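Local coordinates for protein tRNA-splicing ligase RtcB (Thermus thermophilus, PDB 2EPG) that probably joins RNA ends bearing a 2',3'-cyclic phosphate or 3'-phosphate to 5'-hydroxyl ends, using GTP and two manganese ions, at residues Gln206-Gly211 and Ile245-Gly251; Ala304-Arg308 and Tyr335-His339; Ile181-Leu187 and Ala301-Phe305; Asp148-Ser152 and Trp166-Tyr172. All coordinates share one frame; numbering follows the deposited sequence.

Overall arrangement
All four contacts tie loops or strands to helices. Contacts 1, 2 and 3 are buried, whereas contact 4 is only partly buried, its centre about 23 Å from that of the chain; all four touch helix 288-321. Contacts 2 and 3 share F305, whose ring edge meets a carboxylate in one and whose face meets a glycine in the other. N307 and R308 bond to G208 and T247, joining contacts 1 and 2. Chemistry changes with place: contacts 1 and 2, which include predicted manganese ligands, rely on arginines, contact 3 is mainly close apolar packing, and contact 4 is an aromatic cluster, touching contact 1 through F151 and I207.

Contact 1: Gln206-Gly211 and Ile245-Gly251; sequences QIGTLG and IHTGSRG
R250 grips T209 side-on, its NE and NH1 both directed at the one hydroxyl. NE of R250 lies 2.8 Å from OG1 of T209, which sits almost in the guanidinium plane. A weak bond from NE to the carbonyl O of T209 adds little. One face of the guanidinium is covered by G211, whose CA stands 3.2 Å above the centre of the R250 group; the opposite face meets the amide end of Q206, with the two planes 36° apart. That amide also reaches the backbone: OE1 of Q206 accepts from N of G251 at 2.7 Å, the donor tilted from the carbonyl plane. A separate link lies where OG1 of T247 donates to O of L210 over 2.7 Å.

Residues Q206 to T209 form a type II beta turn, with G208 at positive phi, beside the junction of strand 240-247 and helix 250-265. H246, a predicted ligand of the second manganese, precedes T247 on that strand. Inside the turn, OG1 of T209 donates to O of Q206 in a bond modelled very short, its length doubtful, that would turn the hydroxyl's acceptor side toward R250. The arginine folds back to meet it, bent at chi2 (-78°) and chi3 (-81°). Further out, N307 of helix 288-321 holds both G208 N and T209 O, while S249 N is bonded to D106, a predicted ligand of the first manganese.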
loop_
_atom_site.group_PDB
_atom_site.type_symbol
_atom_site.label_atom_id
_atom_site.label_comp_id
_atom_site.label_asym_id
_atom_site.label_seq_id
_atom_site.Cartn_x
_atom_site.Cartn_y
_atom_site.Cartn_z
ATOM N N GLN A 206 13.894 6.629 12.734
ATOM C CA GLN A 206 13.805 6.501 11.282
ATOM C C GLN A 206 12.665 7.324 10.688
ATOM O O GLN A 206 12.540 7.420 9.466
ATOM C CB GLN A 206 13.636 5.030 10.889
ATOM C CG GLN A 206 14.751 4.104 11.402
ATOM C CD GLN A 206 14.538 2.636 11.029
ATOM O OE1 GLN A 206 13.475 2.052 11.287
ATOM N NE2 GLN A 206 15.555 2.030 10.427
ATOM N N ILE A 207 11.839 7.928 11.541
ATOM C CA ILE A 207 10.719 8.714 11.036
ATOM C C ILE A 207 11.235 9.800 10.114
ATOM O O ILE A 207 12.220 10.475 10.416
ATOM C CB ILE A 207 9.864 9.330 12.190
ATOM C CG1 ILE A 207 8.550 9.888 11.639
ATOM C CG2 ILE A 207 10.615 10.427 12.893
ATOM C CD1 ILE A 207 7.583 10.303 12.729
ATOM N N GLY A 208 10.596 9.933 8.958
ATOM C CA GLY A 208 11.009 10.946 8.002
ATOM C C GLY A 208 12.069 10.474 7.037
ATOM O O GLY A 208 12.725 11.291 6.391
ATOM N N THR A 209 12.239 9.161 6.914
ATOM C CA THR A 209 13.250 8.611 5.996
ATOM C C THR A 209 12.610 7.564 5.108
ATOM O O THR A 209 11.643 6.920 5.501
ATOM C CB THR A 209 14.417 7.950 6.751
ATOM O OG1 THR A 209 13.926 6.824 7.498
ATOM C CG2 THR A 209 15.058 8.941 7.711
ATOM N N LEU A 210 13.159 7.400 3.912
ATOM C CA LEU A 210 12.641 6.454 2.937
ATOM C C LEU A 210 12.981 5.003 3.241
ATOM O O LEU A 210 12.147 4.117 3.073
ATOM C CB LEU A 210 13.164 6.836 1.543
ATOM C CG LEU A 210 12.563 8.136 0.996
ATOM C CD1 LEU A 210 13.359 8.674 -0.199
ATOM C CD2 LEU A 210 11.122 7.851 0.604
ATOM N N GLY A 211 14.207 4.764 3.699
ATOM C CA GLY A 211 14.626 3.408 3.992
ATOM C C GLY A 211 15.324 2.847 2.768
ATOM O O GLY A 211 15.525 3.553 1.786
ATOM N N ILE A 245 5.737 9.066 -3.309
ATOM C CA ILE A 245 6.525 8.630 -2.148
ATOM C C ILE A 245 6.165 7.177 -1.812
ATOM O O ILE A 245 5.008 6.857 -1.538
ATOM C CB ILE A 245 6.209 9.510 -0.918
ATOM C CG1 ILE A 245 6.528 10.976 -1.234
ATOM C CG2 ILE A 245 7.005 9.027 0.289
ATOM C CD1 ILE A 245 5.866 11.985 -0.260
ATOM N N HIS A 246 7.171 6.312 -1.834
ATOM C CA HIS A 246 7.002 4.890 -1.576
ATOM C C HIS A 246 7.860 4.491 -0.392
ATOM O O HIS A 246 9.093 4.471 -0.494
ATOM C CB HIS A 246 7.446 4.090 -2.798
ATOM C CG HIS A 246 7.016 2.655 -2.776
ATOM N ND1 HIS A 246 7.001 1.897 -1.624
ATOM C CD2 HIS A 246 6.602 1.834 -3.769
ATOM C CE1 HIS A 246 6.592 0.674 -1.910
ATOM N NE2 HIS A 246 6.343 0.610 -3.204
ATOM N N THR A 247 7.208 4.197 0.730
ATOM C CA THR A 247 7.896 3.780 1.934
ATOM C C THR A 247 6.883 3.313 2.987
ATOM O O THR A 247 5.658 3.489 2.816
ATOM C CB THR A 247 8.783 4.909 2.509
ATOM O OG1 THR A 247 9.549 4.386 3.600
ATOM C CG2 THR A 247 7.928 6.083 3.003
ATOM N N GLY A 248 7.392 2.715 4.067
ATOM C CA GLY A 248 6.513 2.188 5.097
ATOM C C GLY A 248 6.830 2.483 6.550
ATOM O O GLY A 248 7.198 3.607 6.901
ATOM N N SER A 249 6.657 1.471 7.403
ATOM C CA SER A 249 6.898 1.626 8.837
ATOM C C SER A 249 8.365 1.404 9.209
ATOM O O SER A 249 8.728 1.392 10.389
ATOM C CB SER A 249 5.983 0.691 9.643
ATOM O OG SER A 249 6.048 -0.649 9.179
ATOM N N ARG A 250 9.201 1.243 8.192
ATOM C CA ARG A 250 10.628 1.063 8.390
ATOM C C ARG A 250 10.977 -0.115 9.316
ATOM O O ARG A 250 10.426 -1.205 9.174
ATOM C CB ARG A 250 11.194 2.379 8.909
ATOM C CG ARG A 250 10.827 3.550 8.009
ATOM C CD ARG A 250 11.682 3.631 6.730
ATOM N NE ARG A 250 12.976 4.268 6.987
ATOM C CZ ARG A 250 14.116 3.612 7.198
ATOM N NH1 ARG A 250 15.235 4.288 7.442
ATOM N NH2 ARG A 250 14.148 2.282 7.129
ATOM N N GLY A 251 11.890 0.080 10.257
ATOM C CA GLY A 251 12.239 -1.041 11.119
ATOM C C GLY A 251 11.192 -1.436 12.149
ATOM O O GLY A 251 11.142 -2.585 12.598
#

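Contact 2: Ala304-Arg308 and Tyr335-His339; sequences AFANR and YDLAH
R308 and D336 meet because both side chains leave their backbones toward each other: CG of D336 stands anti to its own N (chi1 175°), and the arginine, with CG anti to its carbonyl carbon, bends at chi3 to present NE and NH1. The result is a side-on, two-pronged salt bridge. NE of R308 donates to OD1 of D336 at 3.1 Å with an N-H...O angle of 160°, and NH1 of R308 donates to OD2 of D336 at 3.0 Å, where it uses the syn lone pair. The two flat groups are not coplanar; OD1 is therefore approached on its syn side but from 28° out of the carboxylate plane. A longer bond from NE to OD2 is weak.

OD2 of D336 also lies near the plane of the F305 ring, 3.6 Å from CE2 of F305, so the ring presents its C-H edge to the carboxylate. A water donates to both O of F305 and OD1 of D336, each at 2.7 Å, linking helix backbone to acid. R112 forms a further salt bridge with OD1, and NH2 of R308 is held by the carbonyls of T247 and N108. Two arginines around one buried carboxylate would be expected to favour its ionised form. This charged network fastens helix 288-321 to strand 332-347, the short segments running roughly antiparallel. Three residues beyond D336, at an interruption of the strand, comes H339, a predicted ligand of the second manganese and of GMP in the RtcB active site.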
loop_
_atom_site.group_PDB
_atom_site.type_symbol
_atom_site.label_atom_id
_atom_site.label_comp_id
_atom_site.label_asym_id
_atom_site.label_seq_id
_atom_site.Cartn_x
_atom_site.Cartn_y
_atom_site.Cartn_z
ATOM N N ALA A 304 3.845 4.495 9.829
ATOM C CA ALA A 304 4.115 4.575 8.390
ATOM C C ALA A 304 3.345 5.757 7.792
ATOM O O ALA A 304 3.862 6.482 6.947
ATOM C CB ALA A 304 3.718 3.253 7.684
ATOM N N PHE A 305 2.103 5.959 8.219
ATOM C CA PHE A 305 1.345 7.091 7.696
ATOM C C PHE A 305 2.078 8.401 8.019
ATOM O O PHE A 305 2.191 9.278 7.174
ATOM C CB PHE A 305 -0.065 7.133 8.305
ATOM C CG PHE A 305 -1.070 6.246 7.600
ATOM C CD1 PHE A 305 -1.937 5.440 8.333
ATOM C CD2 PHE A 305 -1.167 6.238 6.207
ATOM C CE1 PHE A 305 -2.881 4.641 7.702
ATOM C CE2 PHE A 305 -2.106 5.445 5.564
ATOM C CZ PHE A 305 -2.968 4.641 6.313
ATOM N N ALA A 306 2.586 8.519 9.247
ATOM C CA ALA A 306 3.290 9.724 9.698
ATOM C C ALA A 306 4.582 9.921 8.952
ATOM O O ALA A 306 4.973 11.046 8.636
ATOM C CB ALA A 306 3.566 9.642 11.193
ATOM N N ASN A 307 5.258 8.819 8.680
ATOM C CA ASN A 307 6.514 8.868 7.957
ATOM C C ASN A 307 6.319 9.481 6.563
ATOM O O ASN A 307 7.127 10.305 6.117
ATOM C CB ASN A 307 7.096 7.455 7.828
ATOM C CG ASN A 307 8.473 7.462 7.210
ATOM O OD1 ASN A 307 9.308 8.287 7.568
ATOM N ND2 ASN A 307 8.727 6.541 6.286
ATOM N N ARG A 308 5.262 9.064 5.866
ATOM C CA ARG A 308 5.009 9.599 4.536
ATOM C C ARG A 308 4.579 11.063 4.654
ATOM O O ARG A 308 4.941 11.895 3.821
ATOM C CB ARG A 308 3.944 8.763 3.810
ATOM C CG ARG A 308 4.442 7.361 3.416
ATOM C CD ARG A 308 3.562 6.689 2.353
ATOM N NE ARG A 308 2.244 6.276 2.838
ATOM C CZ ARG A 308 1.964 5.084 3.358
ATOM N NH1 ARG A 308 0.735 4.817 3.758
ATOM N NH2 ARG A 308 2.908 4.157 3.483
ATOM N N TYR A 335 -3.744 11.454 -2.991
ATOM C CA TYR A 335 -4.176 10.343 -2.133
ATOM C C TYR A 335 -2.961 9.677 -1.483
ATOM O O TYR A 335 -1.820 9.920 -1.876
ATOM C CB TYR A 335 -4.976 9.282 -2.914
ATOM C CG TYR A 335 -5.934 8.538 -2.020
ATOM C CD1 TYR A 335 -6.903 9.227 -1.292
ATOM C CD2 TYR A 335 -5.876 7.157 -1.879
ATOM C CE1 TYR A 335 -7.782 8.549 -0.444
ATOM C CE2 TYR A 335 -6.757 6.485 -1.043
ATOM C CZ TYR A 335 -7.704 7.194 -0.330
ATOM O OH TYR A 335 -8.579 6.534 0.505
ATOM N N ASP A 336 -3.218 8.836 -0.491
ATOM C CA ASP A 336 -2.170 8.098 0.203
ATOM C C ASP A 336 -2.823 6.804 0.700
ATOM O O ASP A 336 -3.831 6.848 1.409
ATOM C CB ASP A 336 -1.618 8.955 1.360
ATOM C CG ASP A 336 -0.585 8.215 2.223
ATOM O OD1 ASP A 336 0.461 8.820 2.538
ATOM O OD2 ASP A 336 -0.822 7.047 2.609
ATOM N N LEU A 337 -2.272 5.654 0.310
ATOM C CA LEU A 337 -2.834 4.378 0.726
ATOM C C LEU A 337 -1.790 3.290 0.933
ATOM O O LEU A 337 -0.697 3.329 0.379
ATOM C CB LEU A 337 -3.881 3.876 -0.288
ATOM C CG LEU A 337 -3.385 3.150 -1.553
ATOM C CD1 LEU A 337 -4.582 2.696 -2.407
ATOM C CD2 LEU A 337 -2.476 4.080 -2.358
ATOM N N ALA A 338 -2.157 2.313 1.753
ATOM C CA ALA A 338 -1.298 1.191 2.088
ATOM C C ALA A 338 -1.320 0.097 1.032
ATOM O O ALA A 338 -2.302 -0.050 0.312
ATOM C CB ALA A 338 -1.741 0.602 3.430
ATOM N N HIS A 339 -0.230 -0.668 0.965
ATOM C CA HIS A 339 -0.098 -1.800 0.050
ATOM C C HIS A 339 -0.006 -3.087 0.884
ATOM O O HIS A 339 -0.139 -4.182 0.350
ATOM C CB HIS A 339 1.143 -1.638 -0.851
ATOM C CG HIS A 339 0.927 -0.716 -2.015
ATOM N ND1 HIS A 339 1.528 -0.911 -3.243
ATOM C CD2 HIS A 339 0.126 0.370 -2.159
ATOM C CE1 HIS A 339 1.099 0.007 -4.094
ATOM N NE2 HIS A 339 0.247 0.795 -3.462
HETATM O O HOH W 1 0.306 9.202 5.217
#

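Contact 3: Ile181-Leu187 and Ala301-Phe305; sequences IESQGRL and ANFAF
F305 projects from helix 288-321 as a knob into the hollow of the 181-187 loop, which curls through a tight left-handed turn. Successive backbone bonds from Q184 N to I181 O, G185 N to E182 O and R186 N to S183 O hold the curl, with S183, Q184 and G185 all at positive phi, and G185 forms the floor of the hollow. CA of G185 lies over one face of the F305 ring, a CH-pi contact 3.6 Å from the centroid and 20° off the ring normal. I181 fills one flank: its CG2, anti to the backbone N, reaches CE2 of F305 at 3.5 Å. L187 comes in at about a right angle to the phenylalanine and puts CD1 at the ring's edge, in plane and 3.6 Å from CE1 of F305.

One turn earlier on the helix, the small side chain of A301 accommodates the same leucine. N302 lies alongside the backbone of R186 and L187. E182 points its carboxylate elsewhere, to K343 and A338 N, which binds the loop to strand 332-347 as well. The leucine thus straddles two successive turns of helix 288-321, with CD1 against F305 and CD2 of L187 resting 3.9 Å from CB of A301.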
loop_
_atom_site.group_PDB
_atom_site.type_symbol
_atom_site.label_atom_id
_atom_site.label_comp_id
_atom_site.label_asym_id
_atom_site.label_seq_id
_atom_site.Cartn_x
_atom_site.Cartn_y
_atom_site.Cartn_z
ATOM N N ILE A 181 -5.863 10.797 2.961
ATOM C CA ILE A 181 -5.088 9.648 3.372
ATOM C C ILE A 181 -6.134 8.599 3.688
ATOM O O ILE A 181 -7.187 8.924 4.247
ATOM C CB ILE A 181 -4.294 9.905 4.665
ATOM C CG1 ILE A 181 -3.392 11.129 4.498
ATOM C CG2 ILE A 181 -3.462 8.663 5.008
ATOM C CD1 ILE A 181 -2.695 11.533 5.798
ATOM N N GLU A 182 -5.855 7.355 3.323
ATOM C CA GLU A 182 -6.749 6.245 3.628
ATOM C C GLU A 182 -6.931 6.266 5.158
ATOM O O GLU A 182 -5.950 6.414 5.896
ATOM C CB GLU A 182 -6.090 4.933 3.202
ATOM C CG GLU A 182 -6.886 3.683 3.535
ATOM C CD GLU A 182 -6.070 2.399 3.383
ATOM O OE1 GLU A 182 -5.002 2.424 2.735
ATOM O OE2 GLU A 182 -6.500 1.355 3.925
ATOM N N SER A 183 -8.174 6.114 5.617
ATOM C CA SER A 183 -8.509 6.117 7.050
ATOM C C SER A 183 -7.995 7.362 7.742
ATOM O O SER A 183 -7.727 7.337 8.941
ATOM C CB SER A 183 -7.906 4.897 7.745
ATOM O OG SER A 183 -8.526 3.708 7.298
ATOM N N GLN A 184 -7.862 8.445 6.977
ATOM C CA GLN A 184 -7.349 9.702 7.486
ATOM C C GLN A 184 -5.979 9.530 8.157
ATOM O O GLN A 184 -5.612 10.293 9.055
ATOM C CB GLN A 184 -8.370 10.361 8.438
ATOM C CG GLN A 184 -9.630 10.873 7.712
ATOM C CD GLN A 184 -10.128 12.238 8.226
ATOM O OE1 GLN A 184 -10.596 12.371 9.371
ATOM N NE2 GLN A 184 -10.019 13.262 7.375
ATOM N N GLY A 185 -5.226 8.527 7.704
ATOM C CA GLY A 185 -3.901 8.278 8.242
ATOM C C GLY A 185 -3.881 7.795 9.677
ATOM O O GLY A 185 -2.900 8.009 10.377
ATOM N N ARG A 186 -4.949 7.126 10.110
ATOM C CA ARG A 186 -5.047 6.626 11.479
ATOM C C ARG A 186 -5.844 5.350 11.600
ATOM O O ARG A 186 -7.050 5.355 11.343
ATOM C CB ARG A 186 -5.726 7.668 12.381
ATOM C CG ARG A 186 -5.921 7.252 13.846
ATOM C CD ARG A 186 -6.684 8.343 14.617
ATOM N NE ARG A 186 -6.825 8.090 16.057
ATOM C CZ ARG A 186 -7.767 7.328 16.613
ATOM N NH1 ARG A 186 -7.795 7.171 17.935
ATOM N NH2 ARG A 186 -8.685 6.736 15.861
ATOM N N LEU A 187 -5.194 4.247 11.967
ATOM C CA LEU A 187 -5.956 3.026 12.186
ATOM C C LEU A 187 -6.432 3.213 13.623
ATOM O O LEU A 187 -5.655 3.604 14.495
ATOM C CB LEU A 187 -5.097 1.773 12.037
ATOM C CG LEU A 187 -5.238 1.151 10.644
ATOM C CD1 LEU A 187 -4.697 2.122 9.602
ATOM C CD2 LEU A 187 -4.494 -0.173 10.584
ATOM N N ALA A 301 1.246 0.869 11.472
ATOM C CA ALA A 301 0.641 1.513 10.312
ATOM C C ALA A 301 0.582 3.035 10.497
ATOM O O ALA A 301 0.864 3.784 9.571
ATOM C CB ALA A 301 -0.768 0.944 10.066
ATOM N N ASN A 302 0.214 3.485 11.690
ATOM C CA ASN A 302 0.120 4.915 11.965
ATOM C C ASN A 302 1.483 5.567 11.849
ATOM O O ASN A 302 1.597 6.727 11.451
ATOM C CB ASN A 302 -0.471 5.157 13.367
ATOM C CG ASN A 302 -1.933 4.755 13.454
ATOM O OD1 ASN A 302 -2.508 4.616 14.552
ATOM N ND2 ASN A 302 -2.553 4.582 12.294
ATOM N N PHE A 303 2.518 4.811 12.197
ATOM C CA PHE A 303 3.874 5.310 12.110
ATOM C C PHE A 303 4.216 5.484 10.635
ATOM O O PHE A 303 4.793 6.500 10.225
ATOM C CB PHE A 303 4.854 4.325 12.763
ATOM C CG PHE A 303 6.291 4.768 12.688
ATOM C CD1 PHE A 303 6.729 5.873 13.406
ATOM C CD2 PHE A 303 7.199 4.093 11.887
ATOM C CE1 PHE A 303 8.055 6.294 13.329
ATOM C CE2 PHE A 303 8.523 4.508 11.800
ATOM C CZ PHE A 303 8.950 5.612 12.525
ATOM N N ALA A 304 3.845 4.495 9.829
ATOM C CA ALA A 304 4.115 4.575 8.390
ATOM C C ALA A 304 3.345 5.757 7.792
ATOM O O ALA A 304 3.862 6.482 6.947
ATOM C CB ALA A 304 3.718 3.253 7.684
ATOM N N PHE A 305 2.103 5.959 8.219
ATOM C CA PHE A 305 1.345 7.091 7.696
ATOM C C PHE A 305 2.078 8.401 8.019
ATOM O O PHE A 305 2.191 9.278 7.174
ATOM C CB PHE A 305 -0.065 7.133 8.305
ATOM C CG PHE A 305 -1.070 6.246 7.600
ATOM C CD1 PHE A 305 -1.937 5.440 8.333
ATOM C CD2 PHE A 305 -1.167 6.238 6.207
ATOM C CE1 PHE A 305 -2.881 4.641 7.702
ATOM C CE2 PHE A 305 -2.106 5.445 5.564
ATOM C CZ PHE A 305 -2.968 4.641 6.313
#

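Contact 4: Asp148-Ser152 and Trp166-Tyr172; sequences DVRFS and WLVKRGY
An aromatic cluster of F151, W166 and Y172 joins the loop before helix 153-162 to the C-terminal end of helix 164-169, away from the predicted metal and nucleotide sites. F151 is its hub. The edge of its ring is directed at the face of Y172 in an offset edge-to-face pair, centroids 5.6 Å apart and planes at 66°. W166 meets the same ring obliquely, its CZ3 lying 3.7 Å from CE1 of F151. L167 fits its CD2 against CZ of F151 at 3.5 Å. Beside the tyrosine, CG1 of V149 packs 3.9 Å from CE1 of Y172, although this valine is poorly ordered.

A Schellman motif ends the helix, with Y172 N bonded to L167 O, G171 N to V168 O, and G171 at positive phi. It turns the chain so that Y172 returns toward F151. W166 gives its NE1 to E158 of helix 153-162, while Y172 also meets H313 edge-to-face on helix 288-321. Across the two segments the contact is apolar and aromatic, so its hold depends on ring shape and dispersion more than on directional polar bonds.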
loop_
_atom_site.group_PDB
_atom_site.type_symbol
_atom_site.label_atom_id
_atom_site.label_comp_id
_atom_site.label_asym_id
_atom_site.label_seq_id
_atom_site.Cartn_x
_atom_site.Cartn_y
_atom_site.Cartn_z
ATOM N N ASP A 148 17.745 17.498 10.588
ATOM C CA ASP A 148 17.698 17.732 12.020
ATOM C C ASP A 148 16.307 18.123 12.517
ATOM O O ASP A 148 16.016 19.292 12.789
ATOM C CB ASP A 148 18.717 18.797 12.411
ATOM C CG ASP A 148 19.363 18.507 13.747
ATOM O OD1 ASP A 148 18.616 18.383 14.748
ATOM O OD2 ASP A 148 20.610 18.399 13.791
ATOM N N VAL A 149 15.457 17.110 12.617
ATOM C CA VAL A 149 14.086 17.242 13.093
ATOM C C VAL A 149 13.950 16.016 13.984
ATOM O O VAL A 149 14.138 14.888 13.526
ATOM C CB VAL A 149 13.074 17.143 11.929
ATOM C CG1 VAL A 149 11.673 17.428 12.429
ATOM C CG2 VAL A 149 13.457 18.111 10.828
ATOM N N ARG A 150 13.642 16.219 15.256
ATOM C CA ARG A 150 13.546 15.086 16.161
ATOM C C ARG A 150 12.381 15.192 17.128
ATOM O O ARG A 150 11.984 16.284 17.517
ATOM C CB ARG A 150 14.864 14.947 16.930
ATOM C CG ARG A 150 16.078 14.810 16.017
ATOM C CD ARG A 150 17.374 15.071 16.766
ATOM N NE ARG A 150 18.530 15.112 15.869
ATOM C CZ ARG A 150 19.770 15.415 16.252
ATOM N NH1 ARG A 150 20.759 15.427 15.363
ATOM N NH2 ARG A 150 20.024 15.710 17.522
ATOM N N PHE A 151 11.841 14.041 17.511
ATOM C CA PHE A 151 10.716 13.974 18.431
ATOM C C PHE A 151 11.094 13.197 19.692
ATOM O O PHE A 151 11.982 12.349 19.665
ATOM C CB PHE A 151 9.537 13.280 17.743
ATOM C CG PHE A 151 9.058 13.988 16.512
ATOM C CD1 PHE A 151 8.188 15.069 16.610
ATOM C CD2 PHE A 151 9.511 13.606 15.258
ATOM C CE1 PHE A 151 7.778 15.757 15.478
ATOM C CE2 PHE A 151 9.107 14.289 14.121
ATOM C CZ PHE A 151 8.236 15.371 14.234
ATOM N N SER A 152 10.412 13.485 20.793
ATOM C CA SER A 152 10.671 12.787 22.046
ATOM C C SER A 152 9.946 11.447 21.993
ATOM O O SER A 152 9.062 11.244 21.153
ATOM C CB SER A 152 10.140 13.601 23.220
ATOM O OG SER A 152 8.725 13.689 23.156
ATOM N N TRP A 166 -1.299 13.822 13.734
ATOM C CA TRP A 166 -0.512 14.402 14.835
ATOM C C TRP A 166 0.489 15.391 14.259
ATOM O O TRP A 166 0.622 16.509 14.751
ATOM C CB TRP A 166 0.263 13.315 15.601
ATOM C CG TRP A 166 0.895 13.780 16.916
ATOM C CD1 TRP A 166 0.360 13.666 18.172
ATOM C CD2 TRP A 166 2.182 14.412 17.090
ATOM N NE1 TRP A 166 1.228 14.181 19.109
ATOM C CE2 TRP A 166 2.351 14.645 18.472
ATOM C CE3 TRP A 166 3.201 14.801 16.209
ATOM C CZ2 TRP A 166 3.501 15.252 18.998
ATOM C CZ3 TRP A 166 4.347 15.406 16.728
ATOM C CH2 TRP A 166 4.486 15.626 18.116
ATOM N N LEU A 167 1.188 14.968 13.209
ATOM C CA LEU A 167 2.183 15.798 12.548
ATOM C C LEU A 167 1.571 17.013 11.852
ATOM O O LEU A 167 2.128 18.103 11.905
ATOM C CB LEU A 167 2.959 14.971 11.526
ATOM C CG LEU A 167 3.952 13.929 12.056
ATOM C CD1 LEU A 167 4.482 13.085 10.889
ATOM C CD2 LEU A 167 5.099 14.640 12.752
ATOM N N VAL A 168 0.433 16.821 11.189
ATOM C CA VAL A 168 -0.218 17.926 10.501
ATOM C C VAL A 168 -0.628 19.020 11.490
ATOM O O VAL A 168 -0.442 20.205 11.223
ATOM C CB VAL A 168 -1.485 17.449 9.751
ATOM C CG1 VAL A 168 -2.253 18.654 9.205
ATOM C CG2 VAL A 168 -1.082 16.509 8.636
ATOM N N LYS A 169 -1.210 18.613 12.617
ATOM C CA LYS A 169 -1.639 19.558 13.644
ATOM C C LYS A 169 -0.471 20.322 14.261
ATOM O O LYS A 169 -0.686 21.350 14.882
ATOM C CB LYS A 169 -2.433 18.829 14.733
ATOM C CG LYS A 169 -3.778 18.317 14.239
ATOM C CD LYS A 169 -4.389 17.262 15.158
ATOM C CE LYS A 169 -4.613 17.790 16.561
ATOM N NZ LYS A 169 -5.347 16.787 17.366
ATOM N N ARG A 170 0.760 19.835 14.092
ATOM C CA ARG A 170 1.925 20.547 14.631
ATOM C C ARG A 170 2.699 21.272 13.542
ATOM O O ARG A 170 3.855 21.628 13.732
ATOM C CB ARG A 170 2.887 19.612 15.375
ATOM C CG ARG A 170 2.576 19.398 16.858
ATOM C CD ARG A 170 1.449 18.432 17.043
ATOM N NE ARG A 170 1.023 18.269 18.430
ATOM C CZ ARG A 170 -0.018 17.519 18.781
ATOM N NH1 ARG A 170 -0.371 17.402 20.047
ATOM N NH2 ARG A 170 -0.716 16.879 17.845
ATOM N N GLY A 171 2.077 21.466 12.388
ATOM C CA GLY A 171 2.750 22.194 11.322
ATOM C C GLY A 171 3.486 21.414 10.252
ATOM O O GLY A 171 3.987 22.007 9.310
ATOM N N TYR A 172 3.558 20.096 10.363
ATOM C CA TYR A 172 4.282 19.320 9.351
ATOM C C TYR A 172 3.362 18.877 8.207
ATOM O O TYR A 172 3.287 17.691 7.877
ATOM C CB TYR A 172 4.932 18.098 10.003
ATOM C CG TYR A 172 5.949 18.449 11.053
ATOM C CD1 TYR A 172 7.268 18.729 10.702
ATOM C CD2 TYR A 172 5.591 18.515 12.399
ATOM C CE1 TYR A 172 8.212 19.063 11.670
ATOM C CE2 TYR A 172 6.521 18.850 13.375
ATOM C CZ TYR A 172 7.828 19.121 13.002
ATOM O OH TYR A 172 8.754 19.448 13.958
#